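Local coordinates for protein pyocin-S2 (Pseudomonas aeruginosa, PDB 5ODW) that kills sensitive bacteria by breaking down chromosomal DNA and stopping lipid synthesis, this chain being its N-terminal, mostly helical part, consistent with a receptor-binding role, at residues 101-106 against 185-190; 115-120 against 171-176; 34-39 against 148-153. All coordinates share one frame; numbering follows the deposited sequence.

Contact 1. Residues 101-106 against 185-190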
ATOM      1  N   ASP C 101     -22.832  37.530  59.604  1.00 51.78           N
ATOM      2  CA  ASP C 101     -23.440  37.485  58.275  1.00 51.19           C
ATOM      3  C   ASP C 101     -22.360  37.281  57.207  1.00 51.98           C
ATOM      4  O   ASP C 101     -22.541  36.458  56.309  1.00 51.49           O
ATOM      5  CB  ASP C 101     -24.260  38.760  57.993  1.00 53.38           C
ATOM      6  CG  ASP C 101     -25.638  38.827  58.630  1.00 68.26           C
ATOM      7  OD1 ASP C 101     -26.254  37.758  58.837  1.00 69.85           O
ATOM      8  OD2 ASP C 101     -26.123  39.952  58.873  1.00 77.83           O
ATOM      9  N   GLU C 102     -21.231  38.011  57.338  1.00 47.21           N
ATOM     10  CA  GLU C 102     -20.046  37.974  56.466  1.00 46.40           C
ATOM     11  C   GLU C 102     -19.386  36.604  56.520  1.00 49.25           C
ATOM     12  O   GLU C 102     -18.999  36.097  55.474  1.00 48.80           O
ATOM     13  CB  GLU C 102     -19.042  39.041  56.914  1.00 47.54           C
ATOM     14  CG  GLU C 102     -18.010  39.483  55.893  1.00 60.06           C
ATOM     15  CD  GLU C 102     -17.185  40.665  56.383  1.00 95.49           C
ATOM     16  OE1 GLU C 102     -17.030  40.821  57.618  1.00 97.45           O
ATOM     17  OE2 GLU C 102     -16.698  41.442  55.532  1.00 94.16           O
ATOM     18  N   LYS C 103     -19.257  36.003  57.729  1.00 44.88           N
ATOM     19  CA  LYS C 103     -18.649  34.684  57.857  1.00 44.81           C
ATOM     20  C   LYS C 103     -19.411  33.658  57.025  1.00 50.53           C
ATOM     21  O   LYS C 103     -18.774  32.939  56.250  1.00 51.68           O
ATOM     22  CB  LYS C 103     -18.480  34.233  59.322  1.00 46.53           C
ATOM     23  CG  LYS C 103     -17.538  33.017  59.457  1.00 48.60           C
ATOM     24  CD  LYS C 103     -17.441  32.491  60.877  1.00 54.93           C
ATOM     25  CE  LYS C 103     -17.111  31.018  60.931  1.00 63.79           C
ATOM     26  NZ  LYS C 103     -18.320  30.167  60.769  1.00 69.38           N
ATOM     27  N   SER C 104     -20.737  33.678  57.069  1.00 45.84           N
ATOM     28  CA  SER C 104     -21.537  32.695  56.347  1.00 45.21           C
ATOM     29  C   SER C 104     -21.261  32.741  54.855  1.00 45.62           C
ATOM     30  O   SER C 104     -21.174  31.708  54.203  1.00 46.17           O
ATOM     31  CB  SER C 104     -23.013  32.959  56.607  1.00 49.67           C
ATOM     32  OG  SER C 104     -23.206  33.356  57.949  1.00 61.52           O
ATOM     33  N   ILE C 105     -21.135  33.945  54.320  1.00 38.01           N
ATOM     34  CA  ILE C 105     -20.804  34.151  52.902  1.00 36.30           C
ATOM     35  C   ILE C 105     -19.476  33.437  52.542  1.00 41.16           C
ATOM     36  O   ILE C 105     -19.440  32.700  51.554  1.00 41.71           O
ATOM     37  CB  ILE C 105     -20.800  35.670  52.530  1.00 37.54           C
ATOM     38  CG1 ILE C 105     -22.227  36.234  52.436  1.00 37.03           C
ATOM     39  CG2 ILE C 105     -19.989  35.971  51.242  1.00 37.42           C
ATOM     40  CD1 ILE C 105     -22.340  37.687  52.850  1.00 36.66           C
ATOM     41  N   VAL C 106     -18.412  33.660  53.359  1.00 37.64           N
ATOM     42  CA  VAL C 106     -17.066  33.075  53.249  1.00 37.67           C
ATOM     43  C   VAL C 106     -17.157  31.528  53.285  1.00 42.21           C
ATOM     44  O   VAL C 106     -16.583  30.862  52.411  1.00 42.06           O
ATOM     45  CB  VAL C 106     -16.101  33.661  54.328  1.00 41.96           C
ATOM     46  CG1 VAL C 106     -14.827  32.820  54.472  1.00 42.41           C
ATOM     47  CG2 VAL C 106     -15.758  35.127  54.033  1.00 40.92           C
ATOM     48  N   GLU C 185     -10.081  34.356  60.929  1.00 54.71           N
ATOM     49  CA  GLU C 185     -10.001  35.746  61.356  1.00 53.96           C
ATOM     50  C   GLU C 185     -11.391  36.296  61.746  1.00 55.53           C
ATOM     51  O   GLU C 185     -11.492  37.053  62.718  1.00 55.61           O
ATOM     52  CB  GLU C 185      -9.380  36.598  60.235  1.00 55.04           C
ATOM     53  CG  GLU C 185      -7.872  36.439  60.094  1.00 67.92           C
ATOM     54  CD  GLU C 185      -7.276  36.672  58.713  1.00 92.07           C
ATOM     55  OE1 GLU C 185      -7.946  37.298  57.857  1.00 89.19           O
ATOM     56  OE2 GLU C 185      -6.125  36.232  58.493  1.00 86.55           O
ATOM     57  N   LEU C 186     -12.456  35.894  61.010  1.00 49.32           N
ATOM     58  CA  LEU C 186     -13.822  36.353  61.274  1.00 47.60           C
ATOM     59  C   LEU C 186     -14.321  35.944  62.675  1.00 52.24           C
ATOM     60  O   LEU C 186     -14.867  36.813  63.373  1.00 51.58           O
ATOM     61  CB  LEU C 186     -14.820  35.961  60.165  1.00 46.43           C
ATOM     62  CG  LEU C 186     -14.633  36.677  58.806  1.00 49.40           C
ATOM     63  CD1 LEU C 186     -15.228  35.879  57.680  1.00 49.20           C
ATOM     64  CD2 LEU C 186     -15.198  38.080  58.803  1.00 49.56           C
ATOM     65  N   GLU C 187     -14.143  34.685  63.056  1.00 48.60           N
ATOM     66  CA  GLU C 187     -14.547  34.210  64.374  1.00 48.51           C
ATOM     67  C   GLU C 187     -13.747  34.917  65.463  1.00 53.00           C
ATOM     68  O   GLU C 187     -14.256  35.190  66.544  1.00 51.98           O
ATOM     69  CB  GLU C 187     -14.450  32.686  64.487  1.00 50.64           C
ATOM     70  CG  GLU C 187     -13.113  32.097  64.085  1.00 61.56           C
ATOM     71  CD  GLU C 187     -13.231  30.640  63.689  1.00 93.75           C
ATOM     72  OE1 GLU C 187     -14.368  30.129  63.649  1.00 96.05           O
ATOM     73  OE2 GLU C 187     -12.191  30.008  63.409  1.00 90.08           O
ATOM     74  N   ASN C 188     -12.480  35.202  65.181  1.00 50.59           N
ATOM     75  CA  ASN C 188     -11.638  35.876  66.157  1.00 50.82           C
ATOM     76  C   ASN C 188     -12.231  37.234  66.494  1.00 54.19           C
ATOM     77  O   ASN C 188     -12.300  37.608  67.661  1.00 54.41           O
ATOM     78  CB  ASN C 188     -10.239  36.106  65.582  1.00 47.59           C
ATOM     79  CG  ASN C 188      -9.437  34.831  65.448  1.00 64.32           C
ATOM     80  OD1 ASN C 188      -9.922  33.741  65.743  1.00 54.51           O
ATOM     81  ND2 ASN C 188      -8.197  34.965  65.001  1.00 53.44           N
ATOM     82  N   LYS C 189     -12.657  37.973  65.476  1.00 48.17           N
ATOM     83  CA  LYS C 189     -13.270  39.269  65.703  1.00 46.59           C
ATOM     84  C   LYS C 189     -14.571  39.085  66.469  1.00 49.93           C
ATOM     85  O   LYS C 189     -14.856  39.811  67.413  1.00 48.83           O
ATOM     86  CB  LYS C 189     -13.549  39.967  64.375  1.00 47.84           C
ATOM     87  CG  LYS C 189     -12.323  40.536  63.684  1.00 61.29           C
ATOM     88  CD  LYS C 189     -12.730  41.291  62.430  1.00 69.46           C
ATOM     89  CE  LYS C 189     -11.528  41.834  61.679  1.00 80.98           C
ATOM     90  NZ  LYS C 189     -11.937  42.555  60.442  1.00 84.56           N
ATOM     91  N   ALA C 190     -15.344  38.084  66.065  1.00 46.62           N
ATOM     92  CA  ALA C 190     -16.625  37.785  66.699  1.00 46.27           C
ATOM     93  C   ALA C 190     -16.502  37.453  68.173  1.00 55.11           C
ATOM     94  O   ALA C 190     -17.253  38.022  68.978  1.00 55.40           O
ATOM     95  CB  ALA C 190     -17.334  36.667  65.964  1.00 46.67           C
TER
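Leu186 reaches from helix 153-204 between Glu102, Lys103 and Val106 of helix 96-121. Its CB lies beside the start of the Lys103 side chain, 4.1 Å from Lys103 CG and equally close to Lys103 CB. Beyond CB, the CG atom stands opposite the carbonyl carbon (chi1 -69°), which sends the isobutyl fork across the gap between the helices. There the two methyls part. CD1 settles over the backbone of Lys103, 3.6 Å from its CA, and meets Val106 CG2 tip to tip at 3.8 Å. On the other flank Leu186 CD2 lies 3.5 Å from Glu102 OE1. The extended Glu102 chain crosses the leucine at about a right angle, and its other oxygen, OE2, has a long, weak ion pair with Lys84. Across this interface the two segments run antiparallel, 165° between their directions and 9.9 Å between their axes, a side-by-side pairing in an elongated helical domain. No hydrogen bond joins the two segments; Leu186 makes most of the contact, touching Glu102, Lys103 and Val106. Val106 also touches Leu179, Thr182 and Ser183 of the same long helix. At the margin, the aliphatic part of Lys103 passes Glu187, Lys103 CE being 4.0 Å from Glu187 OE1. The lysine bends at its last torsion, and its NZ forms a salt bridge with Asp107 one turn along its own helix; Glu187 OE1, 4.9 Å from Lys103 NZ, is not in contact with it, though the opposite charges probably attract.

Contact 2. Residues 115-120 against 171-176; sequences KSLKAI and IYKAQI
Tyr172 presents one face of its ring to Ser116, whose CB sits 4.1 Å from the ring centroid and 21° off the normal, a CH-pi contact displaced toward the CZ and CE2 side of the ring. The contact belongs to an antiparallel helix pair, helix 96-121 against helix 153-204, with 145° between the directions of the two segments. Here a tyrosine fills the space between segments whose axes approach to 9.6 Å. Its ring is also met at the edge: Ile120 CD1 lies near the ring plane, 3.9 Å from Tyr172 CE2, and the two side chains cross at about a right angle. Face and edge are thus packed by residues one helical turn apart. The Ser116 hydroxyl is turned to its own helix, where OG bonds to the carbonyl of Ala112, while Tyr172 OH has a weak hydrogen bond with the backbone N of Ile23 in the loop that covers this end of the ring. Leu117 fills the other part of the interface. With CG anti to its backbone N (chi1 176°), it extends toward helix 153-204: CB packs on Tyr172 CB, CD1 lies 3.9 Å from Lys173 CG, and CD2 meets both that carbon and, at 3.7 Å, Ile176 CD1.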
ATOM      1  N   LYS C 115     -17.072  21.747  46.804  1.00 48.37           N
ATOM      2  CA  LYS C 115     -17.945  20.876  46.004  1.00 48.26           C
ATOM      3  C   LYS C 115     -17.373  20.759  44.605  1.00 52.90           C
ATOM      4  O   LYS C 115     -17.203  19.636  44.122  1.00 52.69           O
ATOM      5  CB  LYS C 115     -19.366  21.465  45.947  1.00 49.45           C
ATOM      6  CG  LYS C 115     -20.417  20.483  45.500  1.00 55.46           C
ATOM      7  CD  LYS C 115     -21.558  20.477  46.479  1.00 64.92           C
ATOM      8  CE  LYS C 115     -22.739  19.688  45.978  1.00 71.28           C
ATOM      9  NZ  LYS C 115     -23.946  19.909  46.827  1.00 73.99           N
ATOM     10  N   SER C 116     -17.046  21.932  43.971  1.00 49.13           N
ATOM     11  CA  SER C 116     -16.458  22.061  42.633  1.00 47.49           C
ATOM     12  C   SER C 116     -15.129  21.307  42.557  1.00 53.31           C
ATOM     13  O   SER C 116     -14.941  20.545  41.611  1.00 52.75           O
ATOM     14  CB  SER C 116     -16.241  23.528  42.270  1.00 47.27           C
ATOM     15  OG  SER C 116     -17.394  24.316  42.498  1.00 54.18           O
ATOM     16  N   LEU C 117     -14.229  21.493  43.567  1.00 50.75           N
ATOM     17  CA  LEU C 117     -12.924  20.827  43.667  1.00 50.60           C
ATOM     18  C   LEU C 117     -13.109  19.320  43.827  1.00 59.50           C
ATOM     19  O   LEU C 117     -12.386  18.561  43.176  1.00 59.89           O
ATOM     20  CB  LEU C 117     -12.089  21.412  44.832  1.00 49.98           C
ATOM     21  CG  LEU C 117     -10.739  20.766  45.151  1.00 53.85           C
ATOM     22  CD1 LEU C 117      -9.694  21.107  44.113  1.00 52.33           C
ATOM     23  CD2 LEU C 117     -10.244  21.213  46.487  1.00 56.72           C
ATOM     24  N   LYS C 118     -14.095  18.892  44.671  1.00 59.03           N
ATOM     25  CA  LYS C 118     -14.434  17.480  44.908  1.00 61.09           C
ATOM     26  C   LYS C 118     -15.001  16.823  43.628  1.00 66.21           C
ATOM     27  O   LYS C 118     -14.710  15.660  43.384  1.00 67.61           O
ATOM     28  CB  LYS C 118     -15.412  17.322  46.098  1.00 64.68           C
ATOM     29  CG  LYS C 118     -15.755  15.873  46.479  1.00 77.37           C
ATOM     30  CD  LYS C 118     -16.343  15.746  47.892  1.00 92.35           C
ATOM     31  CE  LYS C 118     -16.900  14.374  48.219  1.00104.82           C
ATOM     32  NZ  LYS C 118     -15.840  13.343  48.427  1.00112.40           N
ATOM     33  N   ALA C 119     -15.783  17.571  42.809  1.00 61.14           N
ATOM     34  CA  ALA C 119     -16.360  17.081  41.549  1.00 60.16           C
ATOM     35  C   ALA C 119     -15.269  16.741  40.526  1.00 62.46           C
ATOM     36  O   ALA C 119     -15.417  15.766  39.781  1.00 62.76           O
ATOM     37  CB  ALA C 119     -17.323  18.111  40.976  1.00 60.01           C
ATOM     38  N   ILE C 120     -14.177  17.545  40.498  1.00 57.24           N
ATOM     39  CA  ILE C 120     -13.021  17.367  39.613  1.00 55.98           C
ATOM     40  C   ILE C 120     -12.196  16.195  40.157  1.00 62.90           C
ATOM     41  O   ILE C 120     -11.890  15.268  39.409  1.00 62.91           O
ATOM     42  CB  ILE C 120     -12.170  18.683  39.465  1.00 56.78           C
ATOM     43  CG1 ILE C 120     -13.009  19.850  38.917  1.00 56.04           C
ATOM     44  CG2 ILE C 120     -10.919  18.467  38.591  1.00 55.41           C
ATOM     45  CD1 ILE C 120     -12.384  21.246  39.134  1.00 64.23           C
ATOM     46  N   ILE C 171      -6.300  26.319  41.452  1.00 42.97           N
ATOM     47  CA  ILE C 171      -6.882  27.574  41.918  1.00 42.96           C
ATOM     48  C   ILE C 171      -7.866  27.320  43.091  1.00 48.37           C
ATOM     49  O   ILE C 171      -7.658  27.870  44.174  1.00 48.70           O
ATOM     50  CB  ILE C 171      -7.516  28.357  40.716  1.00 44.89           C
ATOM     51  CG1 ILE C 171      -6.468  28.746  39.623  1.00 44.58           C
ATOM     52  CG2 ILE C 171      -8.327  29.569  41.174  1.00 45.31           C
ATOM     53  CD1 ILE C 171      -5.191  29.538  40.072  1.00 50.62           C
ATOM     54  N   TYR C 172      -8.898  26.464  42.881  1.00 45.62           N
ATOM     55  CA  TYR C 172      -9.901  26.083  43.892  1.00 46.20           C
ATOM     56  C   TYR C 172      -9.251  25.608  45.208  1.00 52.80           C
ATOM     57  O   TYR C 172      -9.673  26.071  46.267  1.00 55.23           O
ATOM     58  CB  TYR C 172     -10.848  24.983  43.368  1.00 47.17           C
ATOM     59  CG  TYR C 172     -11.872  25.381  42.318  1.00 47.54           C
ATOM     60  CD1 TYR C 172     -12.686  26.499  42.497  1.00 49.42           C
ATOM     61  CD2 TYR C 172     -12.160  24.538  41.247  1.00 47.56           C
ATOM     62  CE1 TYR C 172     -13.685  26.824  41.577  1.00 49.96           C
ATOM     63  CE2 TYR C 172     -13.150  24.853  40.318  1.00 47.81           C
ATOM     64  CZ  TYR C 172     -13.910  25.997  40.484  1.00 53.78           C
ATOM     65  OH  TYR C 172     -14.903  26.289  39.579  1.00 50.62           O
ATOM     66  N   LYS C 173      -8.215  24.714  45.140  1.00 47.34           N
ATOM     67  CA  LYS C 173      -7.452  24.189  46.292  1.00 47.43           C
ATOM     68  C   LYS C 173      -6.835  25.337  47.103  1.00 51.74           C
ATOM     69  O   LYS C 173      -6.880  25.303  48.334  1.00 53.23           O
ATOM     70  CB  LYS C 173      -6.315  23.250  45.819  1.00 49.75           C
ATOM     71  CG  LYS C 173      -6.468  21.768  46.180  1.00 52.71           C
ATOM     72  CD  LYS C 173      -5.260  20.955  45.674  1.00 60.42           C
ATOM     73  CE  LYS C 173      -5.474  19.453  45.579  1.00 64.77           C
ATOM     74  NZ  LYS C 173      -4.587  18.826  44.557  1.00 66.18           N
ATOM     75  N   ALA C 174      -6.255  26.342  46.405  1.00 47.15           N
ATOM     76  CA  ALA C 174      -5.615  27.527  46.984  1.00 46.98           C
ATOM     77  C   ALA C 174      -6.629  28.542  47.534  1.00 49.70           C
ATOM     78  O   ALA C 174      -6.349  29.192  48.548  1.00 49.80           O
ATOM     79  CB  ALA C 174      -4.733  28.193  45.948  1.00 47.23           C
ATOM     80  N   GLN C 175      -7.796  28.684  46.856  1.00 43.64           N
ATOM     81  CA  GLN C 175      -8.881  29.586  47.255  1.00 42.33           C
ATOM     82  C   GLN C 175      -9.495  29.171  48.582  1.00 47.55           C
ATOM     83  O   GLN C 175      -9.852  30.041  49.377  1.00 47.00           O
ATOM     84  CB  GLN C 175      -9.961  29.684  46.172  1.00 42.39           C
ATOM     85  CG  GLN C 175      -9.586  30.629  45.033  1.00 45.01           C
ATOM     86  CD  GLN C 175     -10.698  30.843  44.044  1.00 49.14           C
ATOM     87  OE1 GLN C 175     -11.100  31.970  43.777  1.00 45.61           O
ATOM     88  NE2 GLN C 175     -11.189  29.779  43.437  1.00 36.62           N
ATOM     89  N   ILE C 176      -9.608  27.839  48.827  1.00 45.29           N
ATOM     90  CA  ILE C 176     -10.131  27.267  50.077  1.00 45.33           C
ATOM     91  C   ILE C 176      -9.187  27.640  51.239  1.00 50.74           C
ATOM     92  O   ILE C 176      -9.668  28.020  52.306  1.00 51.41           O
ATOM     93  CB  ILE C 176     -10.428  25.736  49.963  1.00 48.19           C
ATOM     94  CG1 ILE C 176     -11.526  25.474  48.905  1.00 46.52           C
ATOM     95  CG2 ILE C 176     -10.866  25.164  51.327  1.00 50.51           C
ATOM     96  CD1 ILE C 176     -11.578  24.136  48.347  1.00 43.88           C
TER

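Contact 3. Residues 34-39 against 148-153; sequences GTPPFV and SRKFYG
Val39 and Arg149 supply the hydrogen bond of this contact: Arg149 NH2 donates to Val39 O over 3.4 Å, nearly straight at 166° but weak, with the carbonyl oxygen at the edge of the guanidinium and in its plane. Arg149 NE bonds to the carbonyl of Pro40, so one guanidinium serves two successive carbonyls of the loop. A bend at chi3 (-59°) folds the arginine back toward them. Van der Waals contacts come from the same valine: Val39 CG1 lies 3.5 Å from Ser148 O and 3.9 Å from Arg149 NE, while CB faces NH2. On the other flank, the extended Lys150 chain passes the Pro36 ring at about a right angle, Lys150 CD being 4.0 Å from Pro36 CG. The charge on Lys150 NZ is met from outside the two segments, by an acidic side chain of another protein chain. Phe38 meets an aromatic ring of that chain as well. Arg149, with positive phi, is the first residue beyond helix 133-148. Segment 34-39 of the loop before helix 47-70 lies against this helix-to-helix turn, and both contribute to the surface that meets the other protein, consistent with receptor recognition.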
ATOM      1  N   GLY C  34     -15.947  11.883  16.103  1.00 82.66           N
ATOM      2  CA  GLY C  34     -15.190  11.244  17.163  1.00 82.37           C
ATOM      3  C   GLY C  34     -14.657   9.883  16.773  1.00 86.81           C
ATOM      4  O   GLY C  34     -13.513   9.571  17.085  1.00 86.49           O
ATOM      5  N   THR C  35     -15.465   9.082  16.088  1.00 74.53           N
ATOM      6  CA  THR C  35     -14.994   7.782  15.632  1.00 73.83           C
ATOM      7  C   THR C  35     -15.164   7.669  14.117  1.00 77.66           C
ATOM      8  O   THR C  35     -16.263   7.845  13.595  1.00 79.13           O
ATOM      9  CB  THR C  35     -15.718   6.627  16.346  1.00 80.32           C
ATOM     10  OG1 THR C  35     -14.911   5.445  16.285  1.00 79.63           O
ATOM     11  CG2 THR C  35     -17.071   6.360  15.706  1.00 77.87           C
ATOM     12  N   PRO C  36     -14.069   7.357  13.411  1.00 71.36           N
ATOM     13  CA  PRO C  36     -14.013   7.195  11.960  1.00 70.34           C
ATOM     14  C   PRO C  36     -13.830   5.723  11.639  1.00 73.44           C
ATOM     15  O   PRO C  36     -12.987   5.076  12.257  1.00 72.83           O
ATOM     16  CB  PRO C  36     -12.749   7.965  11.591  1.00 70.06           C
ATOM     17  CG  PRO C  36     -11.880   7.879  12.814  1.00 74.03           C
ATOM     18  CD  PRO C  36     -12.716   7.413  13.981  1.00 71.11           C
ATOM     19  N   PRO C  37     -14.606   5.190  10.686  1.00 69.30           N
ATOM     20  CA  PRO C  37     -14.439   3.757  10.442  1.00 68.33           C
ATOM     21  C   PRO C  37     -13.058   3.356   9.941  1.00 64.43           C
ATOM     22  O   PRO C  37     -12.490   2.383  10.428  1.00 64.52           O
ATOM     23  CB  PRO C  37     -15.488   3.469   9.365  1.00 71.90           C
ATOM     24  CG  PRO C  37     -15.682   4.769   8.665  1.00 76.15           C
ATOM     25  CD  PRO C  37     -15.514   5.823   9.717  1.00 71.51           C
ATOM     26  N   PHE C  38     -12.518   4.117   9.000  1.00 53.95           N
ATOM     27  CA  PHE C  38     -11.226   3.802   8.418  1.00 49.89           C
ATOM     28  C   PHE C  38     -10.306   5.009   8.372  1.00 49.27           C
ATOM     29  O   PHE C  38     -10.737   6.107   8.042  1.00 47.83           O
ATOM     30  CB  PHE C  38     -11.446   3.222   7.017  1.00 50.72           C
ATOM     31  CG  PHE C  38     -10.230   3.240   6.139  1.00 49.23           C
ATOM     32  CD1 PHE C  38      -9.958   4.333   5.342  1.00 49.86           C
ATOM     33  CD2 PHE C  38      -9.374   2.158   6.099  1.00 51.52           C
ATOM     34  CE1 PHE C  38      -8.848   4.352   4.526  1.00 51.22           C
ATOM     35  CE2 PHE C  38      -8.260   2.170   5.286  1.00 50.79           C
ATOM     36  CZ  PHE C  38      -7.996   3.270   4.499  1.00 48.81           C
ATOM     37  N   VAL C  39      -9.043   4.804   8.724  1.00 43.04           N
ATOM     38  CA  VAL C  39      -8.054   5.865   8.682  1.00 40.24           C
ATOM     39  C   VAL C  39      -6.974   5.458   7.697  1.00 42.14           C
ATOM     40  O   VAL C  39      -6.433   4.364   7.795  1.00 40.68           O
ATOM     41  CB  VAL C  39      -7.423   6.102  10.056  1.00 43.38           C
ATOM     42  CG1 VAL C  39      -6.413   7.231   9.978  1.00 41.95           C
ATOM     43  CG2 VAL C  39      -8.500   6.410  11.080  1.00 44.05           C
ATOM     44  N   SER C 148      -2.720   7.782  15.894  1.00 35.82           N
ATOM     45  CA  SER C 148      -4.032   7.782  15.241  1.00 34.85           C
ATOM     46  C   SER C 148      -4.030   8.162  13.771  1.00 37.01           C
ATOM     47  O   SER C 148      -4.935   7.757  13.058  1.00 36.35           O
ATOM     48  CB  SER C 148      -5.019   8.666  15.998  1.00 38.41           C
ATOM     49  OG  SER C 148      -4.660  10.037  15.971  1.00 45.99           O
ATOM     50  N   ARG C 149      -3.061   8.979  13.328  1.00 34.32           N
ATOM     51  CA  ARG C 149      -2.926   9.525  11.955  1.00 33.37           C
ATOM     52  C   ARG C 149      -4.139  10.375  11.544  1.00 40.21           C
ATOM     53  O   ARG C 149      -4.226  10.793  10.384  1.00 41.57           O
ATOM     54  CB  ARG C 149      -2.655   8.458  10.876  1.00 28.71           C
ATOM     55  CG  ARG C 149      -1.587   7.447  11.172  1.00 26.24           C
ATOM     56  CD  ARG C 149      -1.546   6.366  10.115  1.00 25.90           C
ATOM     57  NE  ARG C 149      -2.807   5.634   9.968  1.00 30.06           N
ATOM     58  CZ  ARG C 149      -3.231   4.672  10.780  1.00 52.63           C
ATOM     59  NH1 ARG C 149      -2.516   4.325  11.844  1.00 43.33           N
ATOM     60  NH2 ARG C 149      -4.382   4.057  10.543  1.00 46.82           N
ATOM     61  N   LYS C 150      -5.066  10.629  12.486  1.00 37.18           N
ATOM     62  CA  LYS C 150      -6.277  11.405  12.226  1.00 36.88           C
ATOM     63  C   LYS C 150      -6.171  12.868  12.670  1.00 38.52           C
ATOM     64  O   LYS C 150      -5.140  13.302  13.194  1.00 37.18           O
ATOM     65  CB  LYS C 150      -7.535  10.720  12.792  1.00 40.88           C
ATOM     66  CG  LYS C 150      -7.565  10.452  14.288  1.00 48.07           C
ATOM     67  CD  LYS C 150      -8.672   9.446  14.598  1.00 55.86           C
ATOM     68  CE  LYS C 150      -8.997   9.367  16.062  1.00 57.12           C
ATOM     69  NZ  LYS C 150     -10.218   8.570  16.293  1.00 60.71           N
ATOM     70  N   PHE C 151      -7.237  13.631  12.377  1.00 34.21           N
ATOM     71  CA  PHE C 151      -7.378  15.049  12.646  1.00 33.03           C
ATOM     72  C   PHE C 151      -7.231  15.394  14.122  1.00 36.10           C
ATOM     73  O   PHE C 151      -7.830  14.739  14.971  1.00 36.94           O
ATOM     74  CB  PHE C 151      -8.689  15.575  12.058  1.00 35.21           C
ATOM     75  CG  PHE C 151      -8.814  17.074  12.146  1.00 36.69           C
ATOM     76  CD1 PHE C 151      -7.976  17.901  11.410  1.00 38.69           C
ATOM     77  CD2 PHE C 151      -9.749  17.659  12.989  1.00 38.37           C
ATOM     78  CE1 PHE C 151      -8.086  19.288  11.513  1.00 40.05           C
ATOM     79  CE2 PHE C 151      -9.855  19.045  13.084  1.00 41.15           C
ATOM     80  CZ  PHE C 151      -9.015  19.850  12.360  1.00 38.93           C
ATOM     81  N   TYR C 152      -6.433  16.444  14.402  1.00 32.04           N
ATOM     82  CA  TYR C 152      -6.067  16.937  15.726  1.00 32.36           C
ATOM     83  C   TYR C 152      -7.228  17.428  16.572  1.00 40.66           C
ATOM     84  O   TYR C 152      -7.205  17.217  17.778  1.00 43.22           O
ATOM     85  CB  TYR C 152      -4.963  18.004  15.650  1.00 33.04           C
ATOM     86  CG  TYR C 152      -5.287  19.238  14.834  1.00 35.18           C
ATOM     87  CD1 TYR C 152      -5.886  20.351  15.423  1.00 37.65           C
ATOM     88  CD2 TYR C 152      -4.903  19.335  13.497  1.00 35.53           C
ATOM     89  CE1 TYR C 152      -6.172  21.498  14.683  1.00 37.79           C
ATOM     90  CE2 TYR C 152      -5.152  20.493  12.755  1.00 37.08           C
ATOM     91  CZ  TYR C 152      -5.806  21.563  13.348  1.00 44.13           C
ATOM     92  OH  TYR C 152      -6.063  22.695  12.620  1.00 46.40           O
ATOM     93  N   GLY C 153      -8.218  18.049  15.940  1.00 38.76           N
ATOM     94  CA  GLY C 153      -9.411  18.624  16.561  1.00 40.17           C
ATOM     95  C   GLY C 153      -9.949  18.031  17.851  1.00 46.04           C
ATOM     96  O   GLY C 153     -10.097  18.760  18.840  1.00 46.85           O
TER

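Contacts 1 and 2 are successive stations on one antiparallel pair, helix 96-121 with helix 153-204; their centres lie 21 Å apart and their nearest atoms are about 7 Å apart, without touching. Along the chain, contact 2 is nested inside the loop closed by contact 1. Contact 3 crosses both in chain order; its centre is 34 Å from that of contact 2 and 54 Å from that of contact 1, on the opposite side of the chain's centre from contact 1. Of the three, contact 3 is the one in touch with the other protein chain. The nuclease domain is not part of this N-terminal piece, so none of the contacts belongs to the nuclease site.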